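Local structure of periplasmic protein TorT (Vibrio parahaemolyticus, 3O1I) at residues 118-123 with 159-164; 136-141 with 168-173. The protein probably acts as the periplasmic partner of a TorS-type sensor kinase, with a solute-binding-protein fold, in the response to trimethylamine N-oxide. One frame throughout, in Å; residues are numbered along the deposited sequence.

Contact 1. Residues 118-123 with 159-164; sequences MGYEAG and YEAIKN
The first torsion of Tyr120 (chi1 -165°) sets CG opposite the backbone N, and this turns the ring toward Ala161 although CB itself does not point across the gap. The methyl of Ala161 does point across. It sits over the middle of the ring, with CB 3.4 Å from CD1 of Tyr120. Its direction from the ring centre is 12° off the ring normal, so this is a CH-pi contact over the face. Glu160 approaches the same ring differently. Its CB lies near the ring plane at the edge, 3.9 Å from CE1 of Tyr120, and the bent chain then carries the carboxylate away. The two segments lie on helices 116-127 and 152-163, neighbouring helices of one lobe of a periplasmic-binding-protein fold of the LacI sugar-binding type. Both helices run the same way, their axes 23° apart. The axes come within 7.2 Å of each other. The nearest CA atoms are those of Gly123 and Ala161, 4.9 Å apart, and Gly123 has no side chain. Ile162 follows Ala161 in the helix. It lies beside Gly123, too close in the model for the fit to be trusted. Ile162 is buried and also touches Leu126 and Ile167. No hydrogen bond crosses between the segments. The ring of Trp117 meets the Tyr120 ring too.

Contact 2. Residues 136-141 with 168-173; sequences KTNIAL and HIVDSF
Backbone hydrogen bonds join strand 137-141 to strand 168-172. His168 N gives its bond to Thr137 O at 2.7 Å. His168 O takes one from Ile139 N, and Ile139 O one from Val170 N at 2.8 Å. The next bond, from Leu141 N, goes to Asp171 O at 3.1 Å and not to Val170 O. The extra residue is a beta bulge, and Val170 there has a helical backbone (phi -66°, psi -44°). Leu141 O is gripped twice. Phe173 N reaches it at 2.9 Å, and Ser172 OG comes from above the carbonyl plane.

The apolar contacts lie on one face of the sheet. Leu141 CD1 meets Ile169 CD1 at 3.7 Å, the two chains slanting across each other. Ile139 CG2 is 4.0 Å from Ile169 CG1.

The other face carries Asn138, His168 and Asp171. Lys136, just before the strand, reaches to His168 with an extended chain. Its CE is 3.7 Å from CB of His168, and NZ ends over one face of the ring, near the rim. Asn138 also lies alongside His168, its amide plane 82° from the ring.

Strand 137-142 continues the sheet through strand 197-200, while strand 167-172 is outermost within this chain. Strands 137-142 and 167-172, with helix 152-163 between them, form a parallel beta-alpha-beta crossover, the building unit of the periplasmic-binding-protein fold.

Contact 2 and one side of contact 1 belong to the same beta-alpha-beta unit; helix 116-127 precedes it. Helix 152-163 supplies residues 159-164 of contact 1 and connects the two strands of contact 2. The centres of the contacts are 13 Å apart. Tyr159 joins them directly: its CB points away from helix 116-127, and its ring packs on the apolar face of contact 2. Its OH lies 3.4 Å from CD1 of Ile169, and its CE1 4.2 Å from CD1 of Leu141. Tyr159 is one of the residues, with Phe158 and Ile162, that face the sheet. The chain visits the segments alternately, 118-123, 136-141, 159-164 and 168-173.

Contact 1. Residues 118-123 with 159-164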
loop_
_atom_site.group_PDB
_atom_site.type_symbol
_atom_site.label_atom_id
_atom_site.label_comp_id
_atom_site.label_asym_id
_atom_site.label_seq_id
_atom_site.Cartn_x
_atom_site.Cartn_y
_atom_site.Cartn_z
ATOM N N MET D 118 -26.753 6.186 -28.188
ATOM C CA MET D 118 -25.834 5.080 -27.953
ATOM C C MET D 118 -26.693 4.009 -27.268
ATOM O O MET D 118 -26.611 2.817 -27.575
ATOM C CB MET D 118 -24.692 5.525 -27.046
ATOM C CG MET D 118 -23.766 6.551 -27.664
ATOM S SD MET D 118 -22.579 5.817 -28.804
ATOM C CE MET D 118 -21.681 4.692 -27.733
ATOM N N GLY D 119 -27.533 4.461 -26.344
ATOM C CA GLY D 119 -28.426 3.557 -25.653
ATOM C C GLY D 119 -29.481 3.107 -26.644
ATOM O O GLY D 119 -29.913 1.949 -26.643
ATOM N N TYR D 120 -29.895 4.031 -27.506
ATOM C CA TYR D 120 -30.894 3.721 -28.519
ATOM C C TYR D 120 -30.317 2.670 -29.457
ATOM O O TYR D 120 -30.922 1.630 -29.694
ATOM C CB TYR D 120 -31.261 4.967 -29.324
ATOM C CG TYR D 120 -32.526 4.790 -30.137
ATOM C CD1 TYR D 120 -33.777 5.092 -29.591
ATOM C CD2 TYR D 120 -32.479 4.270 -31.439
ATOM C CE1 TYR D 120 -34.948 4.881 -30.316
ATOM C CE2 TYR D 120 -33.645 4.055 -32.170
ATOM C CZ TYR D 120 -34.873 4.362 -31.600
ATOM O OH TYR D 120 -36.029 4.144 -32.313
ATOM N N GLU D 121 -29.136 2.944 -29.986
ATOM C CA GLU D 121 -28.508 1.997 -30.883
ATOM C C GLU D 121 -28.411 0.610 -30.265
ATOM O O GLU D 121 -28.460 -0.393 -30.973
ATOM C CB GLU D 121 -27.113 2.476 -31.278
ATOM C CG GLU D 121 -27.026 3.042 -32.693
ATOM C CD GLU D 121 -27.360 2.012 -33.764
ATOM O OE1 GLU D 121 -26.724 0.933 -33.785
ATOM O OE2 GLU D 121 -28.259 2.286 -34.588
ATOM N N ALA D 122 -28.287 0.554 -28.942
ATOM C CA ALA D 122 -28.165 -0.718 -28.238
ATOM C C ALA D 122 -29.507 -1.417 -28.066
ATOM O O ALA D 122 -29.616 -2.631 -28.263
ATOM C CB ALA D 122 -27.520 -0.495 -26.887
ATOM N N GLY D 123 -30.521 -0.645 -27.684
ATOM C CA GLY D 123 -31.849 -1.200 -27.506
ATOM C C GLY D 123 -32.451 -1.602 -28.845
ATOM O O GLY D 123 -33.193 -2.585 -28.945
ATOM N N TYR D 159 -34.127 2.933 -23.295
ATOM C CA TYR D 159 -35.536 2.698 -23.025
ATOM C C TYR D 159 -36.432 2.846 -24.249
ATOM O O TYR D 159 -37.236 1.959 -24.534
ATOM C CB TYR D 159 -36.018 3.615 -21.896
ATOM C CG TYR D 159 -36.075 2.918 -20.555
ATOM C CD1 TYR D 159 -34.919 2.413 -19.956
ATOM C CD2 TYR D 159 -37.292 2.719 -19.903
ATOM C CE1 TYR D 159 -34.974 1.724 -18.737
ATOM C CE2 TYR D 159 -37.360 2.029 -18.685
ATOM C CZ TYR D 159 -36.197 1.534 -18.110
ATOM O OH TYR D 159 -36.266 0.852 -16.914
ATOM N N GLU D 160 -36.290 3.949 -24.981
ATOM C CA GLU D 160 -37.111 4.188 -26.167
ATOM C C GLU D 160 -37.012 3.066 -27.182
ATOM O O GLU D 160 -38.004 2.427 -27.514
ATOM C CB GLU D 160 -36.714 5.498 -26.846
ATOM C CG GLU D 160 -36.989 6.760 -26.031
ATOM C CD GLU D 160 -38.423 6.854 -25.522
ATOM O OE1 GLU D 160 -39.345 6.354 -26.209
ATOM O OE2 GLU D 160 -38.626 7.446 -24.437
ATOM N N ALA D 161 -35.804 2.833 -27.676
ATOM C CA ALA D 161 -35.569 1.793 -28.666
ATOM C C ALA D 161 -36.038 0.402 -28.238
ATOM O O ALA D 161 -36.156 -0.492 -29.071
ATOM C CB ALA D 161 -34.090 1.747 -29.012
ATOM N N ILE D 162 -36.319 0.221 -26.952
ATOM C CA ILE D 162 -36.728 -1.086 -26.433
ATOM C C ILE D 162 -38.191 -1.185 -26.007
ATOM O O ILE D 162 -38.711 -2.287 -25.845
ATOM C CB ILE D 162 -35.840 -1.480 -25.197
ATOM C CG1 ILE D 162 -34.398 -1.740 -25.637
ATOM C CG2 ILE D 162 -36.396 -2.712 -24.496
ATOM C CD1 ILE D 162 -34.198 -3.043 -26.375
ATOM N N LYS D 163 -38.871 -0.054 -25.855
ATOM C CA LYS D 163 -40.245 -0.091 -25.357
ATOM C C LYS D 163 -41.292 -0.942 -26.065
ATOM O O LYS D 163 -41.914 -1.797 -25.428
ATOM C CB LYS D 163 -40.789 1.328 -25.156
ATOM C CG LYS D 163 -41.291 2.053 -26.383
ATOM C CD LYS D 163 -41.985 3.325 -25.926
ATOM C CE LYS D 163 -42.597 4.098 -27.067
ATOM N NZ LYS D 163 -43.256 5.326 -26.547
ATOM N N ASN D 164 -41.504 -0.728 -27.358
ATOM C CA ASN D 164 -42.513 -1.514 -28.054
ATOM C C ASN D 164 -41.943 -2.793 -28.653
ATOM O O ASN D 164 -41.779 -2.919 -29.865
ATOM C CB ASN D 164 -43.199 -0.670 -29.134
ATOM C CG ASN D 164 -43.963 0.520 -28.553
ATOM O OD1 ASN D 164 -44.760 0.371 -27.624
ATOM N ND2 ASN D 164 -43.726 1.704 -29.110
#

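Contact 2. Residues 136-141 with 168-173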
loop_
_atom_site.group_PDB
_atom_site.type_symbol
_atom_site.label_atom_id
_atom_site.label_comp_id
_atom_site.label_asym_id
_atom_site.label_seq_id
_atom_site.Cartn_x
_atom_site.Cartn_y
_atom_site.Cartn_z
ATOM N N LYS D 136 -41.045 -13.156 -24.647
ATOM C CA LYS D 136 -40.514 -12.377 -23.532
ATOM C C LYS D 136 -39.045 -12.659 -23.266
ATOM O O LYS D 136 -38.662 -13.791 -22.978
ATOM C CB LYS D 136 -41.309 -12.646 -22.256
ATOM C CG LYS D 136 -40.672 -12.028 -21.018
ATOM C CD LYS D 136 -41.641 -11.944 -19.853
ATOM C CE LYS D 136 -40.987 -11.264 -18.659
ATOM N NZ LYS D 136 -41.963 -11.049 -17.563
ATOM N N THR D 137 -38.225 -11.618 -23.353
ATOM C CA THR D 137 -36.793 -11.748 -23.133
ATOM C C THR D 137 -36.368 -10.921 -21.922
ATOM O O THR D 137 -36.458 -9.695 -21.940
ATOM C CB THR D 137 -36.011 -11.275 -24.383
ATOM O OG1 THR D 137 -36.454 -12.008 -25.532
ATOM C CG2 THR D 137 -34.519 -11.492 -24.205
ATOM N N ASN D 138 -35.914 -11.594 -20.868
ATOM C CA ASN D 138 -35.472 -10.907 -19.656
ATOM C C ASN D 138 -34.032 -10.433 -19.807
ATOM O O ASN D 138 -33.134 -11.211 -20.141
ATOM C CB ASN D 138 -35.609 -11.822 -18.434
ATOM C CG ASN D 138 -37.062 -12.094 -18.073
ATOM O OD1 ASN D 138 -37.854 -11.167 -17.910
ATOM N ND2 ASN D 138 -37.417 -13.368 -17.948
ATOM N N ILE D 139 -33.822 -9.144 -19.559
ATOM C CA ILE D 139 -32.504 -8.541 -19.701
ATOM C C ILE D 139 -32.036 -7.867 -18.400
ATOM O O ILE D 139 -32.851 -7.476 -17.557
ATOM C CB ILE D 139 -32.534 -7.508 -20.866
ATOM C CG1 ILE D 139 -31.114 -7.068 -21.219
ATOM C CG2 ILE D 139 -33.402 -6.302 -20.478
ATOM C CD1 ILE D 139 -31.053 -5.957 -22.251
ATOM N N ALA D 140 -30.720 -7.737 -18.244
ATOM C CA ALA D 140 -30.138 -7.120 -17.051
ATOM C C ALA D 140 -29.320 -5.881 -17.390
ATOM O O ALA D 140 -28.409 -5.951 -18.205
ATOM C CB ALA D 140 -29.260 -8.130 -16.324
ATOM N N LEU D 141 -29.628 -4.760 -16.738
ATOM C CA LEU D 141 -28.932 -3.493 -16.984
ATOM C C LEU D 141 -27.785 -3.152 -16.039
ATOM O O LEU D 141 -28.009 -2.897 -14.872
ATOM C CB LEU D 141 -29.936 -2.330 -16.967
ATOM C CG LEU D 141 -30.697 -2.019 -18.263
ATOM C CD1 LEU D 141 -31.820 -1.017 -17.994
ATOM C CD2 LEU D 141 -29.717 -1.465 -19.283
ATOM N N HIS D 168 -38.014 -7.504 -21.595
ATOM C CA HIS D 168 -38.310 -7.082 -20.230
ATOM C C HIS D 168 -37.006 -6.851 -19.476
ATOM O O HIS D 168 -36.007 -7.527 -19.728
ATOM C CB HIS D 168 -39.121 -8.164 -19.507
ATOM C CG HIS D 168 -39.601 -7.758 -18.147
ATOM N ND1 HIS D 168 -40.671 -6.910 -17.963
ATOM C CD2 HIS D 168 -39.152 -8.071 -16.907
ATOM C CE1 HIS D 168 -40.862 -6.719 -16.670
ATOM N NE2 HIS D 168 -39.952 -7.411 -16.007
ATOM N N ILE D 169 -37.015 -5.887 -18.560
ATOM C CA ILE D 169 -35.836 -5.604 -17.749
ATOM C C ILE D 169 -36.075 -6.263 -16.390
ATOM O O ILE D 169 -37.023 -5.912 -15.679
ATOM C CB ILE D 169 -35.625 -4.087 -17.548
ATOM C CG1 ILE D 169 -35.604 -3.372 -18.900
ATOM C CG2 ILE D 169 -34.299 -3.835 -16.850
ATOM C CD1 ILE D 169 -35.373 -1.872 -18.794
ATOM N N VAL D 170 -35.239 -7.240 -16.045
ATOM C CA VAL D 170 -35.380 -7.931 -14.769
ATOM C C VAL D 170 -35.075 -6.925 -13.679
ATOM O O VAL D 170 -35.776 -6.850 -12.671
ATOM C CB VAL D 170 -34.399 -9.108 -14.654
ATOM C CG1 VAL D 170 -34.513 -9.753 -13.284
ATOM C CG2 VAL D 170 -34.695 -10.127 -15.734
ATOM N N ASP D 171 -34.018 -6.151 -13.895
ATOM C CA ASP D 171 -33.618 -5.123 -12.955
ATOM C C ASP D 171 -32.398 -4.380 -13.481
ATOM O O ASP D 171 -31.932 -4.623 -14.596
ATOM C CB ASP D 171 -33.308 -5.730 -11.579
ATOM C CG ASP D 171 -33.797 -4.847 -10.426
ATOM O OD1 ASP D 171 -33.454 -5.141 -9.261
ATOM O OD2 ASP D 171 -34.533 -3.862 -10.682
ATOM N N SER D 172 -31.888 -3.468 -12.664
ATOM C CA SER D 172 -30.733 -2.675 -13.039
ATOM C C SER D 172 -29.838 -2.458 -11.821
ATOM O O SER D 172 -30.325 -2.137 -10.740
ATOM C CB SER D 172 -31.195 -1.330 -13.597
ATOM O OG SER D 172 -30.105 -0.588 -14.115
ATOM N N PHE D 173 -28.534 -2.640 -12.000
ATOM C CA PHE D 173 -27.590 -2.456 -10.911
ATOM C C PHE D 173 -26.597 -1.348 -11.203
ATOM O O PHE D 173 -25.897 -1.364 -12.210
ATOM C CB PHE D 173 -26.846 -3.765 -10.619
ATOM C CG PHE D 173 -27.756 -4.906 -10.285
ATOM C CD1 PHE D 173 -28.193 -5.777 -11.276
ATOM C CD2 PHE D 173 -28.261 -5.051 -9.000
ATOM C CE1 PHE D 173 -29.118 -6.773 -10.992
ATOM C CE2 PHE D 173 -29.188 -6.046 -8.708
ATOM C CZ PHE D 173 -29.619 -6.904 -9.707
#